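Local atomic coordinates of glycerol kinase, putative (Plasmodium falciparum, PDB entry 2W40), a protein that probably catalyses the ATP-dependent phosphorylation of glycerol to sn-glycerol 3-phosphate, as a member of the FGGY kinase family. Residues C[142-147]-C[207-212]; C[136-141]-C[189-194]; C[155-160]-C[213-218]; C[87-92]-C[100-105]. All coordinates share one frame; numbering follows the deposited sequence.

Contact 1: residues C[142-147]-C[207-212]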
# COMPACT_ATOMS: atom_id res chain seq x y z
N LYS C 142 -21.96 14.96 13.25
CA LYS C 142 -21.38 14.35 14.48
C LYS C 142 -22.24 14.59 15.72
O LYS C 142 -22.42 13.69 16.55
CB LYS C 142 -19.97 14.88 14.61
CG LYS C 142 -19.24 14.27 13.45
CD LYS C 142 -18.72 15.28 12.56
CE LYS C 142 -17.29 15.52 12.71
NZ LYS C 142 -16.60 15.00 11.54
N ILE C 143 -22.80 15.77 15.82
CA ILE C 143 -23.63 16.08 16.93
C ILE C 143 -24.87 15.15 16.81
O ILE C 143 -25.35 14.60 17.80
CB ILE C 143 -24.06 17.54 16.86
CG1 ILE C 143 -22.83 18.51 17.14
CG2 ILE C 143 -25.20 17.84 17.86
CD1 ILE C 143 -23.03 20.04 16.64
N LEU C 144 -25.47 15.12 15.60
CA LEU C 144 -26.61 14.26 15.34
C LEU C 144 -26.33 12.80 15.70
O LEU C 144 -27.13 12.12 16.39
CB LEU C 144 -27.07 14.38 13.92
CG LEU C 144 -28.31 13.51 13.51
CD1 LEU C 144 -29.54 13.80 14.36
CD2 LEU C 144 -28.57 13.71 11.99
N TRP C 145 -25.22 12.28 15.29
CA TRP C 145 -24.85 10.95 15.63
C TRP C 145 -24.83 10.74 17.14
O TRP C 145 -25.35 9.72 17.65
CB TRP C 145 -23.48 10.61 15.06
CG TRP C 145 -23.10 9.17 15.23
CD1 TRP C 145 -23.32 8.15 14.33
CD2 TRP C 145 -22.44 8.57 16.34
NE1 TRP C 145 -22.80 6.99 14.83
CE2 TRP C 145 -22.32 7.20 16.06
CE3 TRP C 145 -21.98 9.05 17.56
CZ2 TRP C 145 -21.68 6.32 16.92
CZ3 TRP C 145 -21.37 8.17 18.43
CH2 TRP C 145 -21.28 6.81 18.11
N LEU C 146 -24.22 11.66 17.87
CA LEU C 146 -24.15 11.59 19.36
C LEU C 146 -25.55 11.53 19.99
O LEU C 146 -25.82 10.72 20.86
CB LEU C 146 -23.30 12.73 19.93
CG LEU C 146 -21.81 12.53 19.68
CD1 LEU C 146 -21.10 13.90 19.92
CD2 LEU C 146 -21.30 11.38 20.54
N ILE C 147 -26.45 12.37 19.53
CA ILE C 147 -27.83 12.45 20.00
C ILE C 147 -28.57 11.15 19.69
O ILE C 147 -29.22 10.60 20.56
CB ILE C 147 -28.56 13.62 19.28
CG1 ILE C 147 -28.10 14.99 19.80
CG2 ILE C 147 -30.09 13.63 19.45
CD1 ILE C 147 -28.62 16.15 18.91
N ILE C 207 -33.05 20.40 12.01
CA ILE C 207 -32.63 19.30 11.19
C ILE C 207 -31.76 18.37 12.01
O ILE C 207 -31.96 17.15 11.97
CB ILE C 207 -31.82 19.81 9.92
CG1 ILE C 207 -32.73 20.57 8.93
CG2 ILE C 207 -31.08 18.66 9.23
CD1 ILE C 207 -31.91 21.31 7.75
N PHE C 208 -30.85 18.96 12.81
CA PHE C 208 -29.89 18.17 13.50
C PHE C 208 -30.30 17.72 14.90
O PHE C 208 -29.48 17.24 15.69
CB PHE C 208 -28.55 18.86 13.44
CG PHE C 208 -27.95 18.82 12.04
CD1 PHE C 208 -27.52 17.62 11.49
CD2 PHE C 208 -27.88 19.99 11.25
CE1 PHE C 208 -27.05 17.56 10.17
CE2 PHE C 208 -27.38 19.94 9.96
CZ PHE C 208 -26.97 18.75 9.41
N ASN C 209 -31.57 17.92 15.22
CA ASN C 209 -32.22 17.50 16.52
C ASN C 209 -31.70 18.21 17.74
O ASN C 209 -31.74 17.69 18.93
CB ASN C 209 -31.97 15.98 16.75
CG ASN C 209 -32.64 15.06 15.76
OD1 ASN C 209 -32.95 15.36 14.58
ND2 ASN C 209 -32.80 13.85 16.23
N ILE C 210 -31.23 19.43 17.52
CA ILE C 210 -30.79 20.29 18.60
C ILE C 210 -32.02 21.05 19.04
O ILE C 210 -32.31 22.10 18.47
CB ILE C 210 -29.65 21.24 18.20
CG1 ILE C 210 -28.43 20.41 17.76
CG2 ILE C 210 -29.38 22.23 19.32
CD1 ILE C 210 -27.42 21.15 17.01
N THR C 211 -32.74 20.49 20.02
CA THR C 211 -34.07 20.99 20.39
C THR C 211 -34.05 22.18 21.30
O THR C 211 -35.09 22.84 21.51
CB THR C 211 -34.87 19.88 21.13
OG1 THR C 211 -34.09 19.49 22.26
CG2 THR C 211 -35.11 18.66 20.26
N ASN C 212 -32.88 22.49 21.87
CA ASN C 212 -32.75 23.57 22.85
C ASN C 212 -31.47 24.32 22.46
O ASN C 212 -30.37 23.84 22.65
CB ASN C 212 -32.68 22.98 24.24
CG ASN C 212 -32.66 23.99 25.29
OD1 ASN C 212 -32.32 25.14 25.03
ND2 ASN C 212 -32.94 23.55 26.54
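Leu-144 meets the turn at Phe-208 and Asn-209 with nearly its whole side chain. Its CB lies at the edge of the Phe-208 ring, near the ring plane, 4.1 Å from CD1. At the branch the two methyls part. CD2 stays by the same ring carbon, Phe-208 CD1. CD1 reaches over to the backbone and packs 3.7 Å from Phe-208 O, and it also touches the Asn-209 side chain. The leucine side chain and the ring cross at about a right angle. CG stands anti to the backbone N (chi1 -179°), toward the turn, and chi2 (59°) then splits the methyls between ring and backbone.

One helical turn on, Ile-147 brings CD1 to the backbone and CG2 to Asn-209 CB. Its CD1 is 3.5 Å from Phe-208 O and equally close to Asn-209 O. Ile-143 CG2 meets Ile-210 CD1 at 4.1 Å.

Asn-209 has positive phi (66°) and is the C-prime residue of a Schellman motif that ends helix 202-207. Phe-117 of helix 111-118 also touches Leu-144, and the Phe-208 ring packs edge-to-face on Phe-141. Ile-143, Leu-144 and Ile-147 make the helix side of the contact apolar. They cover the turn that ends helix 202-207, and the carbonyl oxygens of Phe-208 and Asn-209 face methyl groups. Cohesion here rests on shape and on the exclusion of water, not on polar pairing.

Contact 2: residues C[136-141]-C[189-194]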
# COMPACT_ATOMS: atom_id res chain seq x y z
N THR C 136 -19.42 14.96 5.81
CA THR C 136 -18.99 14.23 7.00
C THR C 136 -18.05 15.02 7.88
O THR C 136 -17.61 14.51 8.95
CB THR C 136 -18.30 12.89 6.67
OG1 THR C 136 -17.15 13.21 5.92
CG2 THR C 136 -19.21 11.97 5.81
N TYR C 137 -17.73 16.23 7.41
CA TYR C 137 -16.56 17.05 7.84
C TYR C 137 -16.98 18.05 8.97
O TYR C 137 -16.29 18.15 10.02
CB TYR C 137 -16.09 17.79 6.58
CG TYR C 137 -14.98 18.81 6.73
CD1 TYR C 137 -13.96 18.67 7.70
CD2 TYR C 137 -14.89 19.81 5.84
CE1 TYR C 137 -12.90 19.65 7.76
CE2 TYR C 137 -13.90 20.77 5.93
CZ TYR C 137 -12.88 20.66 6.85
OH TYR C 137 -11.90 21.64 6.86
N PHE C 138 -18.06 18.82 8.71
CA PHE C 138 -18.62 19.79 9.68
C PHE C 138 -19.18 19.17 10.93
O PHE C 138 -19.32 17.99 10.99
CB PHE C 138 -19.53 20.74 8.99
CG PHE C 138 -18.82 21.85 8.22
CD1 PHE C 138 -17.51 21.72 7.76
CD2 PHE C 138 -19.46 23.07 8.05
CE1 PHE C 138 -16.88 22.79 7.09
CE2 PHE C 138 -18.85 24.13 7.36
CZ PHE C 138 -17.58 23.95 6.84
N SER C 139 -19.43 19.97 11.97
CA SER C 139 -19.76 19.39 13.29
C SER C 139 -21.15 18.72 13.30
O SER C 139 -21.35 17.76 14.08
CB SER C 139 -19.77 20.47 14.37
OG SER C 139 -18.54 21.15 14.40
N ALA C 140 -22.08 19.28 12.51
CA ALA C 140 -23.53 19.00 12.73
C ALA C 140 -23.86 17.49 12.69
O ALA C 140 -24.59 17.00 13.55
CB ALA C 140 -24.40 19.69 11.71
N PHE C 141 -23.35 16.78 11.70
CA PHE C 141 -23.72 15.32 11.65
C PHE C 141 -23.11 14.50 12.74
O PHE C 141 -23.68 13.51 13.16
CB PHE C 141 -23.40 14.67 10.29
CG PHE C 141 -24.42 14.99 9.22
CD1 PHE C 141 -25.52 14.17 9.06
CD2 PHE C 141 -24.28 16.08 8.39
CE1 PHE C 141 -26.51 14.41 8.11
CE2 PHE C 141 -25.26 16.32 7.43
CZ PHE C 141 -26.38 15.47 7.30
N ARG C 189 -18.19 26.59 10.90
CA ARG C 189 -17.69 25.26 10.62
C ARG C 189 -18.60 24.16 11.17
O ARG C 189 -18.27 22.97 11.22
CB ARG C 189 -16.30 25.08 11.14
CG ARG C 189 -15.37 26.19 10.72
CD ARG C 189 -15.31 26.43 9.24
NE ARG C 189 -14.71 25.29 8.51
CZ ARG C 189 -14.17 25.30 7.30
NH1 ARG C 189 -14.23 26.39 6.52
NH2 ARG C 189 -13.56 24.23 6.84
N THR C 190 -19.74 24.61 11.66
CA THR C 190 -20.64 23.70 12.42
C THR C 190 -21.82 23.13 11.58
O THR C 190 -22.41 22.07 12.00
CB THR C 190 -21.24 24.46 13.66
OG1 THR C 190 -22.08 25.51 13.19
CG2 THR C 190 -20.20 24.90 14.72
N LEU C 191 -22.19 23.83 10.50
CA LEU C 191 -23.38 23.53 9.67
C LEU C 191 -24.67 24.03 10.37
O LEU C 191 -25.77 23.68 9.97
CB LEU C 191 -23.47 22.07 9.26
CG LEU C 191 -23.27 21.71 7.81
CD1 LEU C 191 -23.06 20.17 7.53
CD2 LEU C 191 -24.39 22.25 7.08
N LEU C 192 -24.48 24.80 11.49
CA LEU C 192 -25.58 25.34 12.30
C LEU C 192 -25.75 26.87 12.22
O LEU C 192 -26.75 27.39 12.76
CB LEU C 192 -25.49 24.95 13.76
CG LEU C 192 -25.32 23.48 14.00
CD1 LEU C 192 -25.06 23.33 15.51
CD2 LEU C 192 -26.55 22.70 13.50
N MET C 193 -24.75 27.59 11.65
CA MET C 193 -24.81 29.03 11.64
C MET C 193 -25.30 29.51 10.26
O MET C 193 -24.85 28.97 9.25
CB MET C 193 -23.42 29.59 11.87
CG MET C 193 -23.43 31.08 12.15
SD MET C 193 -21.79 31.85 12.18
CE MET C 193 -21.45 32.03 10.38
N ASP C 194 -26.08 30.58 10.25
CA ASP C 194 -26.49 31.31 9.06
C ASP C 194 -25.25 32.13 8.61
O ASP C 194 -24.76 32.99 9.36
CB ASP C 194 -27.64 32.21 9.35
CG ASP C 194 -28.16 32.92 8.06
OD1 ASP C 194 -27.37 33.45 7.26
OD2 ASP C 194 -29.43 32.99 7.89
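The backbones come closest at Ser-139 and Thr-190, with CA atoms 4.5 Å apart, where the chain leading into helix 140-149 passes the loop after helix 184-187. Ser-139 N gives a weak hydrogen bond to Arg-189 O at 3.3 Å.

That same carbonyl oxygen lies over one face of the Phe-138 ring, 3.2 Å from CG. Arg-189 CA sits over this ring as well, 3.9 Å from the centroid and 20° off the normal, as a CH-pi contact. The arginine chain bends at chi2 and chi3, so its end turns back along the ring. Phe-138 CZ then lies over one face of the guanidinium, 3.6 Å from NE, with the two planes 40° apart. NH2 makes a weak hydrogen bond to Tyr-137 OH, and the tyrosine ring stands almost perpendicular to the guanidinium, at 87°.

Next to this group Ala-140 CB presses on Leu-191 CB at 3.5 Å, and Leu-191 CD1 touches Phe-138 CB. Thr-190 OG1 accepts from Leu-192 N in an ST turn, and it also bonds to Ala-187 O.

Arg-189 forms salt bridges with Glu-86 and Glu-308, and Tyr-137 OH is hydrogen-bonded to the bound glycerol. The two carboxylates probably balance the buried positive charge and fix the guanidinium, with the Phe-138 ring packed against it, next to a residue that contacts glycerol.

Contact 3: residues C[155-160]-C[213-218]; sequences QKIDDG and MSVLPE
Val-215 packs its CG1 against the end of helix 151-158, 3.8 Å from Ile-157 O and 3.9 Å from Gly-160 CA. CG1 lies anti to the carbonyl carbon (chi1 -55°), which points it at the helix end. The other methyl, CG2, touches Ile-157 CG2 at 4.2 Å.

Next to the valine, a water joins the two segments. It donates to Gly-160 O at 2.8 Å. It also lies by Ser-214 OG, at a distance so short that its exact value is doubtful. Ser-214 OG also bonds to Asn-212 OD1, and Gly-160 O receives Arg-93 NH2, so both ends of the water bridge have a second partner.

Gly-160 has positive phi (71°) and closes the helix in a Schellman motif, with its N bonded to Ile-157 O. Residues 213-215 form a short 3-10 segment, and Leu-216 N bonds back to Met-213 O. Asp-158 holds the neighbouring loop through Thr-211 and Asn-212.

Ile-164 of strand 162-166 touches both Ile-157 and Val-215, and its backbone bonds to that of Val-215. The contact thus fits the end of helix 151-158 to the loop between helix 202-207 and strand 218-220, with strand 162-166 beside both.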
# COMPACT_ATOMS: atom_id res chain seq x y z
N GLN C 155 -30.99 13.69 26.10
CA GLN C 155 -31.76 14.21 27.26
C GLN C 155 -31.21 15.55 27.78
O GLN C 155 -31.93 16.46 28.26
CB GLN C 155 -31.72 13.15 28.35
CG GLN C 155 -32.64 11.89 27.99
CD GLN C 155 -32.46 10.65 28.87
OE1 GLN C 155 -32.98 9.58 28.49
NE2 GLN C 155 -31.72 10.75 29.95
N LYS C 156 -29.90 15.63 27.84
CA LYS C 156 -29.23 16.81 28.41
C LYS C 156 -29.20 17.96 27.41
O LYS C 156 -29.17 19.10 27.87
CB LYS C 156 -27.83 16.49 28.88
CG LYS C 156 -27.74 15.59 30.14
CD LYS C 156 -26.37 15.19 30.53
CE LYS C 156 -25.65 16.32 31.16
NZ LYS C 156 -26.32 16.97 32.30
N ILE C 157 -29.26 17.72 26.10
CA ILE C 157 -29.52 18.83 25.16
C ILE C 157 -30.96 19.32 25.34
O ILE C 157 -31.22 20.48 25.55
CB ILE C 157 -29.27 18.42 23.71
CG1 ILE C 157 -27.75 18.20 23.50
CG2 ILE C 157 -29.75 19.50 22.75
CD1 ILE C 157 -27.40 17.48 22.20
N ASP C 158 -31.88 18.35 25.40
CA ASP C 158 -33.27 18.70 25.63
C ASP C 158 -33.48 19.56 26.90
O ASP C 158 -34.21 20.56 26.85
CB ASP C 158 -34.21 17.51 25.66
CG ASP C 158 -34.25 16.67 24.32
OD1 ASP C 158 -33.69 17.03 23.21
OD2 ASP C 158 -34.84 15.55 24.42
N ASP C 159 -32.89 19.19 28.01
CA ASP C 159 -33.04 19.94 29.23
C ASP C 159 -32.10 21.10 29.49
O ASP C 159 -32.13 21.67 30.61
CB ASP C 159 -33.13 19.02 30.44
CG ASP C 159 -31.84 18.39 30.88
OD1 ASP C 159 -30.77 18.81 30.35
OD2 ASP C 159 -31.93 17.44 31.79
N GLY C 160 -31.23 21.39 28.51
CA GLY C 160 -30.28 22.48 28.61
C GLY C 160 -29.15 22.32 29.56
O GLY C 160 -28.51 23.32 29.97
N MET C 213 -31.68 25.47 21.85
CA MET C 213 -30.56 26.21 21.31
C MET C 213 -29.69 26.87 22.38
O MET C 213 -28.64 27.44 22.12
CB MET C 213 -31.06 27.20 20.23
CG MET C 213 -31.41 26.51 18.95
SD MET C 213 -32.20 27.59 17.81
CE MET C 213 -30.76 28.45 17.04
N SER C 214 -30.16 26.84 23.64
CA SER C 214 -29.38 27.35 24.72
C SER C 214 -28.09 26.65 25.01
O SER C 214 -27.26 27.18 25.74
CB SER C 214 -30.23 27.43 25.98
OG SER C 214 -30.33 26.29 26.72
N VAL C 215 -27.94 25.42 24.50
CA VAL C 215 -26.72 24.64 24.64
C VAL C 215 -25.58 25.14 23.78
O VAL C 215 -24.49 24.68 23.94
CB VAL C 215 -26.98 23.15 24.38
CG1 VAL C 215 -28.13 22.64 25.34
CG2 VAL C 215 -27.24 22.89 22.90
N LEU C 216 -25.90 26.03 22.82
CA LEU C 216 -24.92 26.62 21.92
C LEU C 216 -24.31 27.87 22.54
O LEU C 216 -25.01 28.70 23.11
CB LEU C 216 -25.51 26.85 20.56
CG LEU C 216 -26.02 25.61 19.82
CD1 LEU C 216 -26.99 26.09 18.68
CD2 LEU C 216 -24.90 24.83 19.26
N PRO C 217 -23.00 28.01 22.40
CA PRO C 217 -22.32 29.18 22.95
C PRO C 217 -22.55 30.44 22.16
O PRO C 217 -22.78 30.38 20.97
CB PRO C 217 -20.83 28.74 22.90
CG PRO C 217 -20.75 27.88 21.63
CD PRO C 217 -22.08 27.08 21.72
N GLU C 218 -22.38 31.58 22.83
CA GLU C 218 -22.54 32.87 22.18
C GLU C 218 -21.45 33.06 21.11
O GLU C 218 -20.28 32.85 21.44
CB GLU C 218 -22.41 34.02 23.18
CG GLU C 218 -22.62 35.39 22.55
CD GLU C 218 -22.39 36.53 23.55
OE1 GLU C 218 -22.45 36.27 24.79
OE2 GLU C 218 -22.19 37.68 23.09
O HOH W 1 -28.78 25.82 28.65

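Contact 4: residues C[87-92]-C[100-105]; sequences TVIIWD and YNAIVW. With EDO (1,2-ethanediol), chain B.
Thr-87 and Trp-105 meet through the threonine hydroxyl, which lies at the edge of the indole, near its plane, 3.5 Å from CD1. The same OG1 accepts the backbone N-H of Trp-105 at 3.1 Å, with an angle of 145° at the hydrogen. Gln-84 OE1 is a further partner of this oxygen. OG1 stands anti to the carbonyl carbon (chi1 -65°), while the methyl CG2, anti to the backbone N, packs on Ala-102 CB at 3.8 Å.

Ile-89 comes to the same alanine. Its CG1 is 3.4 Å from Ala-102 CB, a close approach for two carbons.

Val-88 and Ile-103 form one antiparallel hydrogen-bonded pair, N to O in both directions. Further along, a water bridges Ile-90 N and Tyr-100 O, while the buried Tyr-100 N has no partner in the model. Tyr-100 OH receives a bond of 2.6 Å from O1 of an ethanediol, probably from the crystallisation liquor. It also bonds to Glu-46 and Arg-109.

This is an isolated antiparallel bridge linking two small two-strand sheets, 88-92 with 162-166 and 102-103 with 46-47, in the FGGY N-terminal domain. Trp-105 at its end lies beside the bound glycerol.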
# COMPACT_ATOMS: atom_id res chain seq x y z
N THR C 87 -14.14 19.63 14.88
CA THR C 87 -14.05 18.69 15.99
C THR C 87 -15.00 19.20 17.08
O THR C 87 -15.04 20.38 17.40
CB THR C 87 -12.62 18.67 16.51
OG1 THR C 87 -11.79 18.15 15.46
CG2 THR C 87 -12.50 17.80 17.79
N VAL C 88 -15.78 18.26 17.63
CA VAL C 88 -16.91 18.64 18.52
C VAL C 88 -16.88 17.76 19.79
O VAL C 88 -16.61 16.54 19.75
CB VAL C 88 -18.29 18.67 17.80
CG1 VAL C 88 -18.65 17.27 17.34
CG2 VAL C 88 -19.37 19.30 18.68
N ILE C 89 -17.19 18.44 20.88
CA ILE C 89 -17.34 17.80 22.24
C ILE C 89 -18.70 18.32 22.77
O ILE C 89 -19.06 19.48 22.64
CB ILE C 89 -16.20 18.15 23.22
CG1 ILE C 89 -14.82 17.81 22.64
CG2 ILE C 89 -16.35 17.43 24.60
CD1 ILE C 89 -13.84 18.83 23.23
N ILE C 90 -19.41 17.40 23.42
CA ILE C 90 -20.65 17.72 24.15
C ILE C 90 -20.32 17.35 25.63
O ILE C 90 -19.86 16.22 25.97
CB ILE C 90 -21.92 17.00 23.64
CG1 ILE C 90 -22.08 17.27 22.13
CG2 ILE C 90 -23.19 17.40 24.42
CD1 ILE C 90 -23.29 16.60 21.45
N TRP C 91 -20.51 18.34 26.50
CA TRP C 91 -20.18 18.15 27.90
C TRP C 91 -21.29 18.65 28.84
O TRP C 91 -22.18 19.33 28.44
CB TRP C 91 -18.87 18.81 28.31
CG TRP C 91 -18.72 20.31 28.16
CD1 TRP C 91 -18.90 21.26 29.13
CD2 TRP C 91 -18.25 21.04 26.98
NE1 TRP C 91 -18.64 22.50 28.65
CE2 TRP C 91 -18.21 22.42 27.34
CE3 TRP C 91 -17.92 20.68 25.68
CZ2 TRP C 91 -17.76 23.41 26.45
CZ3 TRP C 91 -17.46 21.67 24.78
CH2 TRP C 91 -17.39 23.01 25.17
N ASP C 92 -21.21 18.22 30.10
CA ASP C 92 -22.11 18.65 31.14
C ASP C 92 -21.75 20.11 31.56
O ASP C 92 -20.60 20.37 31.93
CB ASP C 92 -22.00 17.76 32.39
CG ASP C 92 -22.90 18.25 33.50
OD1 ASP C 92 -24.10 18.35 33.30
OD2 ASP C 92 -22.39 18.43 34.60
N TYR C 100 -18.87 12.35 25.94
CA TYR C 100 -18.27 11.48 24.99
C TYR C 100 -16.94 12.07 24.59
O TYR C 100 -16.72 13.22 24.84
CB TYR C 100 -19.20 11.36 23.77
CG TYR C 100 -18.78 10.20 22.83
CD1 TYR C 100 -19.18 8.92 23.10
CD2 TYR C 100 -18.03 10.41 21.65
CE1 TYR C 100 -18.75 7.84 22.26
CE2 TYR C 100 -17.67 9.41 20.81
CZ TYR C 100 -18.04 8.10 21.09
OH TYR C 100 -17.69 7.00 20.32
N ASN C 101 -16.06 11.29 23.97
CA ASN C 101 -14.83 11.84 23.39
C ASN C 101 -15.12 12.97 22.41
O ASN C 101 -16.20 13.07 21.85
CB ASN C 101 -14.01 10.79 22.67
CG ASN C 101 -13.11 9.92 23.60
OD1 ASN C 101 -12.70 8.78 23.19
ND2 ASN C 101 -12.86 10.34 24.78
N ALA C 102 -14.11 13.76 22.10
CA ALA C 102 -14.20 14.63 20.93
C ALA C 102 -14.31 13.70 19.68
O ALA C 102 -13.56 12.80 19.53
CB ALA C 102 -12.98 15.58 20.82
N ILE C 103 -15.22 14.03 18.73
CA ILE C 103 -15.26 13.44 17.43
C ILE C 103 -14.64 14.44 16.45
O ILE C 103 -15.09 15.59 16.32
CB ILE C 103 -16.69 13.08 16.96
CG1 ILE C 103 -17.32 12.05 17.95
CG2 ILE C 103 -16.61 12.43 15.56
CD1 ILE C 103 -18.77 11.67 17.66
N VAL C 104 -13.51 13.99 15.87
CA VAL C 104 -12.59 14.89 15.14
C VAL C 104 -13.16 15.17 13.77
O VAL C 104 -13.99 14.38 13.19
CB VAL C 104 -11.15 14.27 15.12
CG1 VAL C 104 -10.10 15.14 14.49
CG2 VAL C 104 -10.67 14.00 16.57
N TRP C 105 -12.69 16.27 13.20
CA TRP C 105 -13.08 16.67 11.80
C TRP C 105 -12.88 15.51 10.81
O TRP C 105 -13.54 15.45 9.82
CB TRP C 105 -12.38 17.98 11.45
CG TRP C 105 -10.89 17.93 11.40
CD1 TRP C 105 -10.06 18.22 12.43
CD2 TRP C 105 -10.06 17.68 10.25
NE1 TRP C 105 -8.74 18.16 12.00
CE2 TRP C 105 -8.70 17.83 10.67
CE3 TRP C 105 -10.31 17.46 8.88
CZ2 TRP C 105 -7.59 17.64 9.76
CZ3 TRP C 105 -9.25 17.32 8.00
CH2 TRP C 105 -7.91 17.40 8.45
C1 EDO B . -17.31 4.50 22.26
O1 EDO B . -18.46 4.65 21.27
C2 EDO B . -15.79 4.95 22.16
O2 EDO B . -15.39 6.38 22.50
O HOH W 2 -18.38 14.68 23.11

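From the N terminus, contact 4 closes first, a short loop between 87-92 and 100-105 that is complete before the others open. The remaining three cross one another. Their first segments run in the order 136-141, 142-147 and 155-160, and their partners follow as 189-194, 207-212 and 213-218, so no loop nests inside another. Contacts 1 and 2 share helix 140-149. Lys-142 ties contact 1 to contact 4 through Val-104 O and to contact 2 through Thr-136 O. Asp-158 bonds to Thr-211, linking contacts 1 and 3, and Lys-156 salt-bridges Asp-92 of contact 4. Together they tie helices 140-149 and 151-158 to the loops after helices 184-187 and 202-207, beside strands 88-92 and 102-103.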